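Local coordinates for lipoate-protein ligase 1 (Plasmodium falciparum, PDB 5T8U), which belongs to the lipoate-protein ligase family, pairing a lipoyl protein ligase A/B catalytic domain with a smaller C-terminal domain, and holds lipoic acid in this model, at residues 60-65 / 101-106. Numbering follows the deposited sequence.
Sequences RNNRSI and HDLGNV. With LPA (lipoic acid), chain C.
Beside the dithiolane end of lipoic acid, strand 64-66 pairs with the end of strand 99-101 just before the chain turns into strand 105-112. Ser64 and His101 form an antiparallel hydrogen-bonded pair: Ser64 N gives to His101 O and His101 N to Ser64 O, both at 2.9 Å. Arg63 CA adds a C-H...O contact to the same His101 O. The His101 ring, its CG beside the backbone N (chi1 -81°), presents NE2 at 3.5 Å from S8 of lipoic acid. Asn61 runs alongside, its amide only 10° from the ring plane and its ND2 3.2 Å from His101 CD2, while its OD1 accepts a hydrogen bond from Asn25 ND2. Asn105 ND2 sits above one face of the ring, displaced toward its rim. The type I turn 102-105 is held from within by two side-chain bonds, Asp102 N giving a nearly straight one to Asn105 OD1 (2.8 Å) and Gly104 N meeting Asp102 OD1 from above the carboxylate plane. At the outer end, the Arg60 chain bends at chi3 (62°), and NH2 reaches a lone pair of Leu103 O at 3.1 Å; NE is buried without a partner. With His101 at the lipoic acid pocket, the type I turn and its Asx turn carry the chain from the three-stranded sheet into the larger sheet of the catalytic domain.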
ATOM      1  N   ARG A  60     -13.277  -4.247  -1.044  1.00 66.66           N
ATOM      2  CA  ARG A  60     -13.258  -4.992   0.206  1.00 69.48           C
ATOM      3  C   ARG A  60     -12.745  -6.399  -0.058  1.00 68.82           C
ATOM      4  O   ARG A  60     -12.859  -6.918  -1.170  1.00 70.52           O
ATOM      5  CB  ARG A  60     -14.653  -5.049   0.847  1.00 71.75           C
ATOM      6  CG  ARG A  60     -15.205  -3.692   1.255  1.00 73.09           C
ATOM      7  CD  ARG A  60     -16.722  -3.717   1.344  1.00 75.05           C
ATOM      8  NE  ARG A  60     -17.208  -4.644   2.363  1.00 76.57           N
ATOM      9  CZ  ARG A  60     -18.485  -4.971   2.530  1.00 78.07           C
ATOM     10  NH1 ARG A  60     -19.418  -4.451   1.743  1.00 79.56           N
ATOM     11  NH2 ARG A  60     -18.833  -5.822   3.485  1.00 78.80           N
ATOM     12  N   ASN A  61     -12.176  -7.011   0.979  1.00 65.37           N
ATOM     13  CA  ASN A  61     -11.597  -8.341   0.869  1.00 65.78           C
ATOM     14  C   ASN A  61     -12.049  -9.198   2.042  1.00 69.07           C
ATOM     15  O   ASN A  61     -12.268  -8.699   3.149  1.00 66.43           O
ATOM     16  CB  ASN A  61     -10.065  -8.290   0.835  1.00 66.29           C
ATOM     17  CG  ASN A  61      -9.540  -7.183  -0.053  1.00 67.05           C
ATOM     18  OD1 ASN A  61      -9.447  -7.336  -1.270  1.00 68.17           O
ATOM     19  ND2 ASN A  61      -9.189  -6.059   0.557  1.00 67.64           N
ATOM     20  N   ASN A  62     -12.180 -10.493   1.785  1.00 81.20           N
ATOM     21  CA  ASN A  62     -12.545 -11.446   2.824  1.00 86.22           C
ATOM     22  C   ASN A  62     -11.329 -11.695   3.718  1.00 86.78           C
ATOM     23  O   ASN A  62     -10.303 -11.012   3.631  1.00 87.67           O
ATOM     24  CB  ASN A  62     -13.083 -12.728   2.194  1.00 87.51           C
ATOM     25  CG  ASN A  62     -14.502 -13.042   2.633  1.00 89.00           C
ATOM     26  OD1 ASN A  62     -14.867 -12.828   3.790  1.00 89.88           O
ATOM     27  ND2 ASN A  62     -15.310 -13.548   1.709  1.00 90.18           N
ATOM     28  N   ARG A  63     -11.437 -12.692   4.594  1.00 86.27           N
ATOM     29  CA  ARG A  63     -10.405 -12.952   5.592  1.00 86.29           C
ATOM     30  C   ARG A  63      -9.052 -13.161   4.921  1.00 83.90           C
ATOM     31  O   ARG A  63      -8.859 -14.131   4.183  1.00 86.99           O
ATOM     32  CB  ARG A  63     -10.796 -14.172   6.424  1.00 90.48           C
ATOM     33  CG  ARG A  63     -12.144 -14.003   7.122  1.00 93.25           C
ATOM     34  CD  ARG A  63     -12.549 -15.210   7.953  1.00 97.51           C
ATOM     35  NE  ARG A  63     -13.023 -16.320   7.126  1.00100.07           N
ATOM     36  CZ  ARG A  63     -12.428 -17.506   7.011  1.00102.44           C
ATOM     37  NH1 ARG A  63     -11.314 -17.785   7.675  1.00102.37           N
ATOM     38  NH2 ARG A  63     -12.962 -18.431   6.224  1.00104.30           N
ATOM     39  N   SER A  64      -8.113 -12.249   5.178  1.00 79.39           N
ATOM     40  CA  SER A  64      -6.836 -12.269   4.478  1.00 76.87           C
ATOM     41  C   SER A  64      -5.737 -11.696   5.362  1.00 77.57           C
ATOM     42  O   SER A  64      -5.993 -10.945   6.307  1.00 76.24           O
ATOM     43  CB  SER A  64      -6.908 -11.475   3.168  1.00 72.84           C
ATOM     44  OG  SER A  64      -8.059 -11.823   2.421  1.00 73.96           O
ATOM     45  N   ILE A  65      -4.501 -12.069   5.033  1.00 80.06           N
ATOM     46  CA  ILE A  65      -3.294 -11.474   5.598  1.00 79.93           C
ATOM     47  C   ILE A  65      -2.486 -10.921   4.434  1.00 78.02           C
ATOM     48  O   ILE A  65      -2.098 -11.673   3.530  1.00 80.38           O
ATOM     49  CB  ILE A  65      -2.458 -12.487   6.397  1.00 81.25           C
ATOM     50  CG1 ILE A  65      -3.294 -13.151   7.495  1.00 83.53           C
ATOM     51  CG2 ILE A  65      -1.222 -11.811   6.999  1.00 80.96           C
ATOM     52  CD1 ILE A  65      -3.769 -12.203   8.575  1.00 83.61           C
ATOM     53  N   HIS A 101      -7.429  -8.482   6.848  1.00 68.94           N
ATOM     54  CA  HIS A 101      -8.595  -7.948   6.162  1.00 68.74           C
ATOM     55  C   HIS A 101      -9.775  -8.887   6.342  1.00 72.54           C
ATOM     56  O   HIS A 101      -9.611 -10.104   6.450  1.00 76.07           O
ATOM     57  CB  HIS A 101      -8.340  -7.762   4.660  1.00 65.30           C
ATOM     58  CG  HIS A 101      -7.595  -6.510   4.315  1.00 61.39           C
ATOM     59  ND1 HIS A 101      -7.128  -5.629   5.265  1.00 62.36           N
ATOM     60  CD2 HIS A 101      -7.240  -5.993   3.115  1.00 60.46           C
ATOM     61  CE1 HIS A 101      -6.515  -4.623   4.666  1.00 62.12           C
ATOM     62  NE2 HIS A 101      -6.570  -4.820   3.361  1.00 60.70           N
ATOM     63  N   ASP A 102     -10.968  -8.304   6.378  1.00 70.80           N
ATOM     64  CA  ASP A 102     -12.210  -9.053   6.252  1.00 72.13           C
ATOM     65  C   ASP A 102     -13.289  -8.075   5.804  1.00 72.02           C
ATOM     66  O   ASP A 102     -13.026  -6.890   5.583  1.00 72.22           O
ATOM     67  CB  ASP A 102     -12.577  -9.765   7.559  1.00 74.05           C
ATOM     68  CG  ASP A 102     -12.929  -8.803   8.680  1.00 75.54           C
ATOM     69  OD1 ASP A 102     -13.018  -7.583   8.431  1.00 75.13           O
ATOM     70  OD2 ASP A 102     -13.116  -9.271   9.822  1.00 78.38           O
ATOM     71  N   LEU A 103     -14.516  -8.577   5.679  1.00 71.85           N
ATOM     72  CA  LEU A 103     -15.608  -7.741   5.200  1.00 69.84           C
ATOM     73  C   LEU A 103     -15.967  -6.621   6.169  1.00 68.01           C
ATOM     74  O   LEU A 103     -16.765  -5.749   5.807  1.00 66.88           O
ATOM     75  CB  LEU A 103     -16.836  -8.607   4.919  1.00 70.05           C
ATOM     76  CG  LEU A 103     -16.646  -9.646   3.811  1.00 69.21           C
ATOM     77  CD1 LEU A 103     -17.856 -10.560   3.713  1.00 70.24           C
ATOM     78  CD2 LEU A 103     -16.378  -8.977   2.469  1.00 67.45           C
ATOM     79  N   GLY A 104     -15.401  -6.614   7.372  0.98 68.70           N
ATOM     80  CA  GLY A 104     -15.640  -5.543   8.315  0.98 70.74           C
ATOM     81  C   GLY A 104     -14.804  -4.304   8.102  0.98 71.29           C
ATOM     82  O   GLY A 104     -14.879  -3.377   8.914  0.98 72.82           O
ATOM     83  N   ASN A 105     -14.006  -4.253   7.037  0.93 68.37           N
ATOM     84  CA  ASN A 105     -13.152  -3.106   6.767  0.93 66.18           C
ATOM     85  C   ASN A 105     -13.199  -2.776   5.283  0.93 64.14           C
ATOM     86  O   ASN A 105     -13.405  -3.651   4.438  0.93 62.40           O
ATOM     87  CB  ASN A 105     -11.698  -3.357   7.205  0.93 66.64           C
ATOM     88  CG  ASN A 105     -10.964  -4.321   6.290  0.93 67.58           C
ATOM     89  OD1 ASN A 105     -10.950  -5.529   6.526  0.93 69.23           O
ATOM     90  ND2 ASN A 105     -10.339  -3.787   5.246  0.93 66.14           N
ATOM     91  N   VAL A 106     -13.006  -1.496   4.982  1.00 65.78           N
ATOM     92  CA  VAL A 106     -12.992  -0.999   3.618  1.00 64.75           C
ATOM     93  C   VAL A 106     -11.548  -0.736   3.212  1.00 65.08           C
ATOM     94  O   VAL A 106     -10.662  -0.537   4.048  1.00 66.50           O
ATOM     95  CB  VAL A 106     -13.854   0.279   3.476  1.00 64.65           C
ATOM     96  CG1 VAL A 106     -13.975   0.707   2.016  1.00 63.67           C
ATOM     97  CG2 VAL A 106     -15.234   0.060   4.083  1.00 68.25           C
TER
HETATM   98  C1  LPA C 401       0.465   0.010   7.828  0.79 75.42           C
HETATM   99  O1  LPA C 401      -0.205   0.117   8.889  0.79 75.28           O
HETATM  100  C2  LPA C 401      -0.193   0.291   6.480  0.79 76.30           C
HETATM  101  O2  LPA C 401       1.678  -0.325   7.881  0.79 74.97           O
HETATM  102  C3  LPA C 401      -1.217  -0.803   6.186  0.79 76.78           C
HETATM  103  C4  LPA C 401      -1.623  -0.758   4.715  0.79 77.13           C
HETATM  104  C5  LPA C 401      -2.398  -2.032   4.381  0.79 78.68           C
HETATM  105  C6  LPA C 401      -2.688  -2.095   3.009  0.79 79.85           C
HETATM  106  S6  LPA C 401      -2.959  -3.557   2.606  0.79 81.08           S
HETATM  107  C7  LPA C 401      -4.342  -1.088   2.606  0.79 79.36           C
HETATM  108  C8  LPA C 401      -5.167  -1.892   1.503  0.79 79.70           C
HETATM  109  S8  LPA C 401      -4.253  -3.448   1.186  0.79 80.81           S
HETATM  110  O   HOH W   1     -15.474 -11.714   6.846  1.00 49.08           O